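Local coordinates for importin subunit beta-1 (Saccharomyces cerevisiae, PDB 5OWU), which carries proteins into the nucleus as the importin beta subunit, partnering importin alpha, which recognises the classical nuclear localization signal in the cargo, at residues Glu615-Ser623 with Pro654-Phe662; Leu755-His766 with Ala801-Met812. One frame throughout, in Å; residues are numbered along the deposited sequence.

Interaction 1: residues Glu615-Ser623 with Pro654-Phe662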
# COMPACT_ATOMS: atom_id res chain seq x y z
N GLU A 615 -24.17 7.08 6.18
CA GLU A 615 -24.07 8.29 6.99
C GLU A 615 -22.74 9.00 6.76
O GLU A 615 -22.66 10.22 6.91
CB GLU A 615 -24.25 7.97 8.48
CG GLU A 615 -23.24 7.01 9.08
CD GLU A 615 -23.41 6.85 10.59
OE1 GLU A 615 -24.10 7.67 11.22
OE2 GLU A 615 -22.83 5.88 11.14
N ASP A 616 -21.69 8.26 6.42
CA ASP A 616 -20.41 8.89 6.11
C ASP A 616 -20.53 9.83 4.92
O ASP A 616 -20.10 11.00 4.98
CB ASP A 616 -19.37 7.79 5.85
CG ASP A 616 -17.95 8.31 5.92
OD1 ASP A 616 -17.63 9.02 6.89
OD2 ASP A 616 -17.16 7.99 5.00
N ASP A 617 -21.11 9.35 3.82
CA ASP A 617 -21.30 10.19 2.64
C ASP A 617 -22.29 11.33 2.91
O ASP A 617 -22.15 12.42 2.33
CB ASP A 617 -21.76 9.33 1.47
CG ASP A 617 -20.73 8.26 1.12
OD1 ASP A 617 -19.53 8.59 1.05
OD2 ASP A 617 -21.13 7.10 0.94
N VAL A 618 -23.27 11.10 3.78
CA VAL A 618 -24.19 12.17 4.15
C VAL A 618 -23.44 13.25 4.90
O VAL A 618 -23.65 14.45 4.68
CB VAL A 618 -25.36 11.62 4.98
CG1 VAL A 618 -26.26 12.77 5.45
CG2 VAL A 618 -26.17 10.62 4.17
N PHE A 619 -22.56 12.85 5.82
CA PHE A 619 -21.77 13.82 6.56
C PHE A 619 -20.84 14.60 5.64
O PHE A 619 -20.63 15.80 5.84
CB PHE A 619 -20.96 13.11 7.65
CG PHE A 619 -21.66 13.06 8.97
CD1 PHE A 619 -22.80 12.29 9.15
CD2 PHE A 619 -21.19 13.80 10.05
CE1 PHE A 619 -23.45 12.25 10.37
CE2 PHE A 619 -21.83 13.76 11.27
CZ PHE A 619 -22.96 12.99 11.43
N TYR A 620 -20.26 13.93 4.64
CA TYR A 620 -19.45 14.63 3.66
C TYR A 620 -20.27 15.71 2.94
O TYR A 620 -19.79 16.83 2.74
CB TYR A 620 -18.86 13.64 2.65
CG TYR A 620 -17.60 12.94 3.11
CD1 TYR A 620 -16.52 13.67 3.60
CD2 TYR A 620 -17.48 11.56 3.06
CE1 TYR A 620 -15.36 13.04 4.03
CE2 TYR A 620 -16.32 10.92 3.48
CZ TYR A 620 -15.27 11.67 3.97
OH TYR A 620 -14.12 11.04 4.39
N ALA A 621 -21.51 15.38 2.57
CA ALA A 621 -22.32 16.37 1.87
C ALA A 621 -22.78 17.49 2.80
O ALA A 621 -22.85 18.66 2.40
CB ALA A 621 -23.52 15.69 1.22
N ILE A 622 -23.09 17.16 4.05
CA ILE A 622 -23.46 18.18 5.02
C ILE A 622 -22.28 19.12 5.25
O ILE A 622 -22.44 20.34 5.30
CB ILE A 622 -23.93 17.53 6.34
CG1 ILE A 622 -25.26 16.81 6.11
CG2 ILE A 622 -24.05 18.58 7.45
CD1 ILE A 622 -25.75 16.03 7.31
N SER A 623 -21.08 18.55 5.37
CA SER A 623 -19.89 19.38 5.54
C SER A 623 -19.71 20.32 4.36
O SER A 623 -19.41 21.50 4.55
CB SER A 623 -18.66 18.49 5.71
OG SER A 623 -18.79 17.68 6.87
N PRO A 654 -15.75 4.86 10.77
CA PRO A 654 -15.15 5.97 10.00
C PRO A 654 -15.97 7.24 10.02
O PRO A 654 -15.47 8.29 9.60
CB PRO A 654 -15.05 5.39 8.58
CG PRO A 654 -16.12 4.36 8.52
CD PRO A 654 -16.18 3.76 9.90
N VAL A 655 -17.21 7.19 10.52
CA VAL A 655 -18.05 8.38 10.56
C VAL A 655 -17.44 9.45 11.47
O VAL A 655 -17.68 10.65 11.28
CB VAL A 655 -19.48 8.00 11.02
CG1 VAL A 655 -19.51 7.68 12.51
CG2 VAL A 655 -20.47 9.11 10.69
N SER A 656 -16.65 9.04 12.47
CA SER A 656 -16.06 10.01 13.38
C SER A 656 -15.00 10.85 12.67
O SER A 656 -14.88 12.05 12.94
CB SER A 656 -15.45 9.30 14.59
OG SER A 656 -14.40 8.43 14.20
N ILE A 657 -14.24 10.24 11.76
CA ILE A 657 -13.27 10.98 10.96
C ILE A 657 -13.98 12.07 10.17
O ILE A 657 -13.54 13.23 10.13
CB ILE A 657 -12.51 10.04 10.02
CG1 ILE A 657 -11.90 8.85 10.78
CG2 ILE A 657 -11.44 10.81 9.24
CD1 ILE A 657 -10.79 9.22 11.68
N THR A 658 -15.07 11.71 9.51
CA THR A 658 -15.79 12.66 8.68
C THR A 658 -16.45 13.74 9.53
O THR A 658 -16.52 14.90 9.10
CB THR A 658 -16.81 11.93 7.82
OG1 THR A 658 -16.16 10.87 7.11
CG2 THR A 658 -17.45 12.87 6.81
N ALA A 659 -16.90 13.38 10.73
CA ALA A 659 -17.44 14.39 11.64
C ALA A 659 -16.36 15.38 12.07
O ALA A 659 -16.60 16.59 12.16
CB ALA A 659 -18.08 13.70 12.85
N VAL A 660 -15.14 14.88 12.32
CA VAL A 660 -14.01 15.79 12.53
C VAL A 660 -13.83 16.69 11.32
O VAL A 660 -13.50 17.88 11.45
CB VAL A 660 -12.72 15.01 12.84
CG1 VAL A 660 -11.52 15.96 12.88
CG2 VAL A 660 -12.84 14.28 14.16
N GLY A 661 -14.04 16.14 10.12
CA GLY A 661 -13.96 16.97 8.92
C GLY A 661 -15.03 18.04 8.88
O GLY A 661 -14.81 19.12 8.32
N PHE A 662 -16.20 17.76 9.45
CA PHE A 662 -17.20 18.80 9.62
C PHE A 662 -16.67 19.92 10.51
O PHE A 662 -16.81 21.11 10.18
CB PHE A 662 -18.48 18.22 10.22
CG PHE A 662 -19.54 19.26 10.50
CD1 PHE A 662 -20.39 19.68 9.51
CD2 PHE A 662 -19.66 19.81 11.76
CE1 PHE A 662 -21.36 20.64 9.76
CE2 PHE A 662 -20.62 20.77 12.03
CZ PHE A 662 -21.47 21.19 11.02
O HOH W 1 -16.42 15.93 6.67
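Thr658 meets helix 615-623 with both branches of its side chain. Its OG1 donates to Asp616 OD1, a hydrogen bond modelled at 2.4 Å, so short that its exact length is doubtful. Its methyl goes elsewhere: Thr658 CG2 lies over the middle of the Tyr620 ring, a CH-pi contact 3.5 Å from the ring centroid and 14° off the normal; Tyr620 has two deposited conformers, and the contact is certain only for the one described. With chi1 at -53°, OG1 stands beside the backbone N and CG2 anti to it, and this single rotamer serves both partners.

On the other flank, the extended chain of Glu615 crosses Val655 at about a right angle, bringing Glu615 CD to 3.7 Å from Val655 CG2. That same methyl sits over one face of the Phe619 ring, toward its rim, and Ala659 CB comes within 4.1 Å of Phe619 CE2. A serine in place of Glu615 would probably open a gap beside Val655 CG2, since the CG and CD that cover it would be gone.

Further along, Ser623 OG donates to Phe619 O at 2.8 Å, on the opposite face of that carbonyl from Ser623 N. The hydroxyl also accepts from a water that donates to Thr658 O at 2.6 Å as well, linking the two helices.

The segment axes run 5° from parallel, and the contact joins HEAT repeat 14 to 15. Helix 637-649 packs against both segments, its Phe640 meeting Phe619 and Phe662, while helix 595-607 touches Val618 and helix 698-713 takes Val660.

Interaction 2: residues Leu755-His766 with Ala801-Met812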
# COMPACT_ATOMS: atom_id res chain seq x y z
N LEU A 755 2.21 18.36 11.52
CA LEU A 755 2.55 19.54 10.73
C LEU A 755 1.34 20.45 10.56
O LEU A 755 1.45 21.68 10.72
CB LEU A 755 3.10 19.12 9.36
CG LEU A 755 3.48 20.25 8.40
CD1 LEU A 755 4.45 21.24 9.04
CD2 LEU A 755 4.09 19.65 7.13
N ASP A 756 0.16 19.88 10.25
CA ASP A 756 -1.06 20.68 10.20
C ASP A 756 -1.26 21.44 11.51
O ASP A 756 -1.55 22.65 11.52
CB ASP A 756 -2.29 19.80 9.94
CG ASP A 756 -2.37 19.29 8.52
OD1 ASP A 756 -1.73 19.87 7.63
OD2 ASP A 756 -3.10 18.30 8.29
N ALA A 757 -1.16 20.73 12.63
CA ALA A 757 -1.39 21.34 13.94
C ALA A 757 -0.48 22.53 14.15
O ALA A 757 -0.93 23.62 14.55
CB ALA A 757 -1.20 20.30 15.04
N TYR A 758 0.82 22.36 13.88
CA TYR A 758 1.78 23.44 14.13
C TYR A 758 1.54 24.62 13.20
O TYR A 758 1.71 25.78 13.60
CB TYR A 758 3.21 22.93 13.99
CG TYR A 758 3.68 21.99 15.10
CD1 TYR A 758 3.08 22.00 16.36
CD2 TYR A 758 4.73 21.10 14.89
CE1 TYR A 758 3.51 21.16 17.36
CE2 TYR A 758 5.16 20.25 15.88
CZ TYR A 758 4.54 20.28 17.12
OH TYR A 758 4.97 19.44 18.12
N VAL A 759 1.18 24.35 11.94
CA VAL A 759 0.88 25.44 11.02
C VAL A 759 -0.28 26.27 11.55
O VAL A 759 -0.22 27.51 11.62
CB VAL A 759 0.58 24.89 9.62
CG1 VAL A 759 -0.03 25.96 8.70
CG2 VAL A 759 1.84 24.35 9.00
N GLY A 760 -1.36 25.59 11.94
CA GLY A 760 -2.52 26.31 12.44
C GLY A 760 -2.23 27.08 13.72
O GLY A 760 -2.71 28.19 13.91
N ILE A 761 -1.41 26.49 14.60
CA ILE A 761 -1.10 27.13 15.88
C ILE A 761 -0.25 28.37 15.65
O ILE A 761 -0.50 29.43 16.22
CB ILE A 761 -0.42 26.12 16.82
CG1 ILE A 761 -1.46 25.16 17.38
CG2 ILE A 761 0.31 26.82 17.95
CD1 ILE A 761 -0.88 23.94 18.08
N VAL A 762 0.78 28.24 14.82
CA VAL A 762 1.64 29.38 14.56
C VAL A 762 0.87 30.50 13.86
O VAL A 762 1.07 31.68 14.14
CB VAL A 762 2.87 28.93 13.75
CG1 VAL A 762 3.69 30.12 13.26
CG2 VAL A 762 3.72 28.03 14.62
N ALA A 763 -0.05 30.14 12.95
CA ALA A 763 -0.91 31.15 12.34
C ALA A 763 -1.79 31.83 13.38
O ALA A 763 -1.90 33.05 13.42
CB ALA A 763 -1.76 30.53 11.24
N GLY A 764 -2.44 31.03 14.23
CA GLY A 764 -3.36 31.60 15.20
C GLY A 764 -2.69 32.48 16.23
O GLY A 764 -3.25 33.50 16.65
N LEU A 765 -1.47 32.12 16.64
CA LEU A 765 -0.74 32.86 17.65
C LEU A 765 0.30 33.80 17.05
O LEU A 765 1.28 34.14 17.72
CB LEU A 765 -0.08 31.89 18.63
CG LEU A 765 -1.03 30.89 19.27
CD1 LEU A 765 -0.25 29.98 20.23
CD2 LEU A 765 -2.17 31.60 19.99
N HIS A 766 0.09 34.22 15.80
CA HIS A 766 1.03 35.10 15.12
C HIS A 766 1.35 36.33 15.96
O HIS A 766 2.48 36.84 15.91
CB HIS A 766 0.44 35.51 13.76
CG HIS A 766 1.24 36.54 13.03
ND1 HIS A 766 0.99 37.89 13.13
CD2 HIS A 766 2.27 36.41 12.16
CE1 HIS A 766 1.84 38.55 12.37
NE2 HIS A 766 2.62 37.68 11.77
N ALA A 801 4.95 23.65 3.73
CA ALA A 801 4.47 24.00 5.06
C ALA A 801 5.62 24.06 6.07
O ALA A 801 5.67 24.98 6.89
CB ALA A 801 3.41 23.00 5.51
N ALA A 802 6.56 23.11 6.01
CA ALA A 802 7.63 23.08 7.01
C ALA A 802 8.58 24.26 6.86
O ALA A 802 8.93 24.93 7.85
CB ALA A 802 8.40 21.76 6.89
N VAL A 803 9.04 24.53 5.64
CA VAL A 803 9.92 25.67 5.44
C VAL A 803 9.15 26.97 5.74
O VAL A 803 9.72 27.94 6.28
CB VAL A 803 10.52 25.62 4.02
CG1 VAL A 803 9.53 26.07 2.97
CG2 VAL A 803 11.80 26.42 3.94
N GLY A 804 7.85 26.97 5.46
CA GLY A 804 7.02 28.09 5.88
C GLY A 804 7.04 28.31 7.38
O GLY A 804 7.13 29.44 7.85
N LEU A 805 6.96 27.22 8.15
CA LEU A 805 7.09 27.33 9.60
C LEU A 805 8.42 27.96 9.99
O LEU A 805 8.48 28.80 10.89
CB LEU A 805 6.97 25.95 10.26
CG LEU A 805 5.57 25.39 10.49
CD1 LEU A 805 5.68 23.94 10.92
CD2 LEU A 805 4.82 26.21 11.53
N ILE A 806 9.51 27.54 9.33
CA ILE A 806 10.81 28.13 9.65
C ILE A 806 10.74 29.64 9.51
O ILE A 806 11.14 30.40 10.41
CB ILE A 806 11.91 27.52 8.75
CG1 ILE A 806 12.01 26.01 8.98
CG2 ILE A 806 13.26 28.18 9.04
CD1 ILE A 806 13.00 25.29 8.07
N GLY A 807 10.16 30.11 8.40
CA GLY A 807 10.10 31.54 8.14
C GLY A 807 9.19 32.29 9.10
O GLY A 807 9.58 33.30 9.69
N ASP A 808 7.95 31.81 9.26
CA ASP A 808 6.97 32.52 10.08
C ASP A 808 7.41 32.57 11.54
O ASP A 808 7.33 33.62 12.19
CB ASP A 808 5.60 31.85 9.97
CG ASP A 808 5.07 31.82 8.54
OD1 ASP A 808 5.60 32.56 7.68
OD2 ASP A 808 4.11 31.06 8.29
N ILE A 809 7.86 31.44 12.08
CA ILE A 809 8.35 31.46 13.45
C ILE A 809 9.50 32.44 13.58
O ILE A 809 9.54 33.25 14.52
CB ILE A 809 8.75 30.04 13.91
CG1 ILE A 809 7.50 29.16 13.99
CG2 ILE A 809 9.46 30.09 15.26
CD1 ILE A 809 7.78 27.69 14.25
N ALA A 810 10.43 32.44 12.61
CA ALA A 810 11.50 33.43 12.64
C ALA A 810 10.93 34.85 12.70
O ALA A 810 11.40 35.68 13.48
CB ALA A 810 12.39 33.29 11.41
N ALA A 811 9.91 35.14 11.89
CA ALA A 811 9.36 36.49 11.85
C ALA A 811 8.69 36.87 13.16
O ALA A 811 8.59 38.05 13.48
CB ALA A 811 8.36 36.61 10.70
N MET A 812 8.19 35.88 13.90
CA MET A 812 7.49 36.19 15.14
C MET A 812 8.43 36.65 16.25
O MET A 812 7.99 37.31 17.19
CB MET A 812 6.70 34.98 15.62
CG MET A 812 5.46 34.69 14.80
SD MET A 812 4.65 33.21 15.35
CE MET A 812 4.31 33.61 17.06
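Two successive HEAT repeats, 17 and 18, stack here through the last helix of each, and the packing is knobs-into-holes. The segment axes come to 10.2 Å and cross at 30°, with both helices running the same general way. Leu805 is one knob, set among Leu755, Tyr758, Val759 and Val762. Its two methyls divide the work: Leu805 CD1 presses on Leu755 CD1 at 3.5 Å, the two side chains lying alongside and pointing opposite ways, while Leu805 CD2 turns to Val762 CG2 at 3.8 Å. Ala801 CB, one turn earlier on the helix, lies against Leu755 CD2.

Val762 answers as the knob from the other helix, seated among Leu805, Asp808, Ile809 and Met812. Chi1 of 171° puts its CG1 anti to the backbone N, where it reaches both Ile809 CG1 and, at 3.9 Å, Met812 SD. No hydrogen bond spans the two segments; the polar ends nearby are held elsewhere, Tyr758 OH by Gln732 and Asp808 OD1 by Trp850 of helix 842-860. The Met812 chain, from helix 801-812, bends at chi3 (58°) and brings its CE up to the backbone just after helix 755-764, 3.1 Å from Leu765 O.

Following the chain from the N terminus, interaction 1 comes first, closing a loop of 30 residues that contains helix 637-649 and so tying HEAT repeat 14 to 15. Interaction 2 closes a comparable loop of 34 residues, containing helix 776-788, and ties repeat 17 to 18. The two lie in series, neither nested nor crossed. HEAT repeat 16 lies between them along the chain, and its helix 698-713 reaches both ways: Leu698 and Val705 pack on the 654-662 side, and Ser704 hydrogen-bonds to Asp756 of 755-766. The contacts themselves do not touch, with centres about 28 Å apart and nearest atoms about 10 Å apart.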